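Local coordinates for DNA photolyase (Agrobacterium tumefaciens, PDB 4U63), which probably uses light absorbed by a methenyltetrahydrofolate antenna and a flavin cofactor to split ultraviolet-induced cyclobutane pyrimidine dimers in DNA, at residues 336-341 with 384-389. Residues are numbered along the deposited sequence; the frame is centred on the assembly and turned at random. Where two conformers were deposited one is given.
Sequences AWTRGM and EKWFRD. With MHF (5,10-methenyl-6,7,8-trihydrofolic acid), chain B.
In the all-helical FAD-binding domain of this class III photolyase, the C-terminal end of helix 331-338 packs against helix 380-390, a helix that touches both chromophores, and Trp-386 is the side chain on which Thr-338 and Trp-337 converge. Thr-338 lies over one face of the indole: its CB stands 3.6 Å from the centroid of the six-membered ring, 12° off the normal, a CH-pi contact. Its CG2 comes within 3.6 Å of CD2 of Trp-386. With that methyl anti to the carbonyl carbon of Thr-338 (chi1 64°), OG1 is placed to bond Lys-335 O in its own helix, and the apolar CB and CG2 lie against the ring. Trp-337 approaches obliquely, CZ3 lying 3.8 Å from CD1 of Trp-386 with the two ring planes at 65°, and its CH2 reaches CE1 of Phe-387; its NE1 is satisfied by Val-368 O. On the cofactor side of helix 380-390, Phe-387 contacts the flavin and meets Trp-403 edge-to-face, while Asp-389 O accepts an almost straight bond from N8 of the methenyltetrahydrofolate, whose pocket Thr-390 and Leu-354 help complete. Beside the apolar contact, one water in the plane of the Trp-386 ring joins the helices, accepting from NE1 of Trp-386 at 3.0 Å and donating to Thr-338 O at 2.9 Å.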
loop_
_atom_site.group_PDB
_atom_site.type_symbol
_atom_site.label_atom_id
_atom_site.label_comp_id
_atom_site.label_asym_id
_atom_site.label_seq_id
_atom_site.Cartn_x
_atom_site.Cartn_y
_atom_site.Cartn_z
ATOM N N ALA A 336 -8.216 -19.717 10.956
ATOM C CA ALA A 336 -7.144 -20.599 10.481
ATOM C C ALA A 336 -6.388 -19.940 9.331
ATOM O O ALA A 336 -5.164 -19.998 9.269
ATOM C CB ALA A 336 -7.691 -21.947 10.053
ATOM N N TRP A 337 -7.129 -19.297 8.431
ATOM C CA TRP A 337 -6.528 -18.552 7.329
ATOM C C TRP A 337 -5.611 -17.421 7.841
ATOM O O TRP A 337 -4.433 -17.336 7.443
ATOM C CB TRP A 337 -7.642 -18.026 6.398
ATOM C CG TRP A 337 -7.170 -17.206 5.224
ATOM C CD1 TRP A 337 -6.690 -17.676 4.037
ATOM C CD2 TRP A 337 -7.159 -15.779 5.124
ATOM N NE1 TRP A 337 -6.355 -16.635 3.214
ATOM C CE2 TRP A 337 -6.639 -15.454 3.852
ATOM C CE3 TRP A 337 -7.531 -14.739 5.989
ATOM C CZ2 TRP A 337 -6.489 -14.133 3.417
ATOM C CZ3 TRP A 337 -7.373 -13.426 5.561
ATOM C CH2 TRP A 337 -6.854 -13.134 4.285
ATOM N N THR A 338 -6.118 -16.584 8.746
ATOM C CA THR A 338 -5.327 -15.445 9.262
ATOM C C THR A 338 -4.034 -15.898 9.944
ATOM O O THR A 338 -3.043 -15.193 9.911
ATOM C CB THR A 338 -6.108 -14.543 10.256
ATOM O OG1 THR A 338 -6.465 -15.284 11.442
ATOM C CG2 THR A 338 -7.356 -13.933 9.598
ATOM N N ARG A 339 -4.073 -17.077 10.560
ATOM C CA ARG A 339 -2.925 -17.639 11.278
ATOM C C ARG A 339 -1.964 -18.463 10.419
ATOM O O ARG A 339 -0.929 -18.927 10.921
ATOM C CB ARG A 339 -3.435 -18.530 12.398
ATOM C CG ARG A 339 -4.204 -17.782 13.465
ATOM C CD ARG A 339 -5.036 -18.738 14.288
ATOM N NE ARG A 339 -5.740 -18.034 15.356
ATOM C CZ ARG A 339 -6.724 -18.549 16.089
ATOM N NH1 ARG A 339 -7.149 -19.797 15.890
ATOM N NH2 ARG A 339 -7.296 -17.805 17.031
ATOM N N GLY A 340 -2.295 -18.662 9.148
ATOM C CA GLY A 340 -1.528 -19.551 8.306
ATOM C C GLY A 340 -1.544 -20.974 8.830
ATOM O O GLY A 340 -0.487 -21.614 8.931
ATOM N N MET A 341 -2.737 -21.462 9.177
ATOM C CA MET A 341 -2.934 -22.846 9.619
ATOM C C MET A 341 -3.993 -23.559 8.762
ATOM O O MET A 341 -4.850 -24.272 9.282
ATOM C CB MET A 341 -3.337 -22.875 11.097
ATOM C CG MET A 341 -2.267 -22.343 12.042
ATOM S SD MET A 341 -0.818 -23.411 12.166
ATOM C CE MET A 341 -1.537 -24.851 12.931
ATOM N N GLU A 384 -9.936 -8.432 2.934
ATOM C CA GLU A 384 -9.552 -7.038 2.726
ATOM C C GLU A 384 -9.256 -6.348 4.066
ATOM O O GLU A 384 -8.228 -5.660 4.214
ATOM C CB GLU A 384 -10.675 -6.308 1.960
ATOM C CG GLU A 384 -10.288 -4.951 1.383
ATOM C CD GLU A 384 -10.428 -3.777 2.345
ATOM O OE1 GLU A 384 -11.103 -3.894 3.388
ATOM O OE2 GLU A 384 -9.858 -2.709 2.044
ATOM N N LYS A 385 -10.152 -6.535 5.042
ATOM C CA LYS A 385 -9.977 -5.944 6.372
ATOM C C LYS A 385 -8.755 -6.499 7.091
ATOM O O LYS A 385 -8.043 -5.756 7.747
ATOM C CB LYS A 385 -11.221 -6.142 7.240
ATOM C CG LYS A 385 -12.398 -5.302 6.793
ATOM C CD LYS A 385 -13.583 -5.385 7.743
ATOM C CE LYS A 385 -14.788 -4.627 7.199
ATOM N NZ LYS A 385 -15.257 -5.125 5.882
ATOM N N TRP A 386 -8.508 -7.798 6.962
ATOM C CA TRP A 386 -7.326 -8.412 7.587
ATOM C C TRP A 386 -6.051 -7.790 7.005
ATOM O O TRP A 386 -5.147 -7.405 7.741
ATOM C CB TRP A 386 -7.295 -9.933 7.393
ATOM C CG TRP A 386 -6.064 -10.558 8.011
ATOM C CD1 TRP A 386 -4.955 -11.034 7.354
ATOM C CD2 TRP A 386 -5.803 -10.734 9.406
ATOM N NE1 TRP A 386 -4.034 -11.506 8.261
ATOM C CE2 TRP A 386 -4.526 -11.335 9.525
ATOM C CE3 TRP A 386 -6.522 -10.451 10.565
ATOM C CZ2 TRP A 386 -3.956 -11.655 10.764
ATOM C CZ3 TRP A 386 -5.954 -10.780 11.809
ATOM C CH2 TRP A 386 -4.689 -11.371 11.889
ATOM N N PHE A 387 -6.012 -7.665 5.676
ATOM C CA PHE A 387 -4.876 -7.036 4.995
ATOM C C PHE A 387 -4.698 -5.583 5.430
ATOM O O PHE A 387 -3.581 -5.122 5.604
ATOM C CB PHE A 387 -5.052 -7.101 3.471
ATOM C CG PHE A 387 -4.535 -8.372 2.832
ATOM C CD1 PHE A 387 -4.462 -9.583 3.531
ATOM C CD2 PHE A 387 -4.132 -8.359 1.505
ATOM C CE1 PHE A 387 -3.993 -10.733 2.913
ATOM C CE2 PHE A 387 -3.661 -9.511 0.888
ATOM C CZ PHE A 387 -3.589 -10.697 1.586
ATOM N N ARG A 388 -5.804 -4.866 5.595
ATOM C CA ARG A 388 -5.768 -3.480 6.078
ATOM C C ARG A 388 -5.048 -3.339 7.418
ATOM O O ARG A 388 -4.380 -2.334 7.653
ATOM C CB ARG A 388 -7.185 -2.897 6.201
ATOM C CG ARG A 388 -7.529 -1.863 5.147
ATOM C CD ARG A 388 -9.024 -1.542 5.103
ATOM N NE ARG A 388 -9.647 -1.518 6.430
ATOM C CZ ARG A 388 -10.930 -1.805 6.684
ATOM N NH1 ARG A 388 -11.773 -2.155 5.705
ATOM N NH2 ARG A 388 -11.378 -1.749 7.939
ATOM N N ASP A 389 -5.195 -4.337 8.289
ATOM C CA ASP A 389 -4.595 -4.294 9.625
ATOM C C ASP A 389 -3.150 -4.776 9.662
ATOM O O ASP A 389 -2.414 -4.454 10.616
ATOM C CB ASP A 389 -5.426 -5.126 10.614
ATOM C CG ASP A 389 -5.100 -4.804 12.081
ATOM O OD1 ASP A 389 -4.937 -3.615 12.447
ATOM O OD2 ASP A 389 -5.016 -5.743 12.885
HETATM N N1 MHF B . 0.385 -6.812 11.459
HETATM C C2 MHF B . 1.379 -7.671 11.208
HETATM N NA2 MHF B . 1.919 -7.658 9.974
HETATM N N3 MHF B . 1.867 -8.537 12.159
HETATM C C4 MHF B . 1.337 -8.570 13.395
HETATM O O4 MHF B . 1.759 -9.352 14.265
HETATM C C4A MHF B . 0.243 -7.638 13.702
HETATM N N5 MHF B . -0.435 -7.587 14.907
HETATM C C6 MHF B . -1.766 -6.985 15.022
HETATM C C7 MHF B . -1.697 -5.650 14.274
HETATM N N8 MHF B . -1.216 -5.861 12.903
HETATM C C8A MHF B . -0.230 -6.748 12.640
HETATM C C9 MHF B . -2.024 -6.929 16.540
HETATM N N10 MHF B . -0.776 -7.426 17.153
HETATM C C11 MHF B . -0.081 -8.201 16.137
HETATM C C12 MHF B . -0.773 -9.154 21.019
HETATM C C13 MHF B . -0.280 -9.902 19.940
HETATM C C14 MHF B . -0.278 -9.373 18.662
HETATM C C15 MHF B . -0.783 -8.074 18.426
HETATM C C16 MHF B . -1.245 -7.324 19.498
HETATM C C17 MHF B . -1.244 -7.857 20.784
HETATM C C MHF B . -0.767 -9.695 22.426
HETATM O O MHF B . -1.024 -8.910 23.326
HETATM N N MHF B . -0.418 -10.968 22.661
HETATM C CA MHF B . -0.210 -11.540 23.982
HETATM C CB MHF B . -1.246 -12.614 24.314
HETATM C CG MHF B . -2.614 -12.372 23.682
HETATM C CD MHF B . -2.713 -12.749 22.214
HETATM O OE1 MHF B . -1.783 -13.373 21.660
HETATM O OE2 MHF B . -3.742 -12.415 21.591
HETATM C CT MHF B . 1.173 -12.136 24.056
HETATM O O1 MHF B . 2.020 -11.574 24.782
HETATM O O2 MHF B . 1.442 -13.166 23.392
HETATM O O HOH W 1 -1.530 -13.146 8.571
#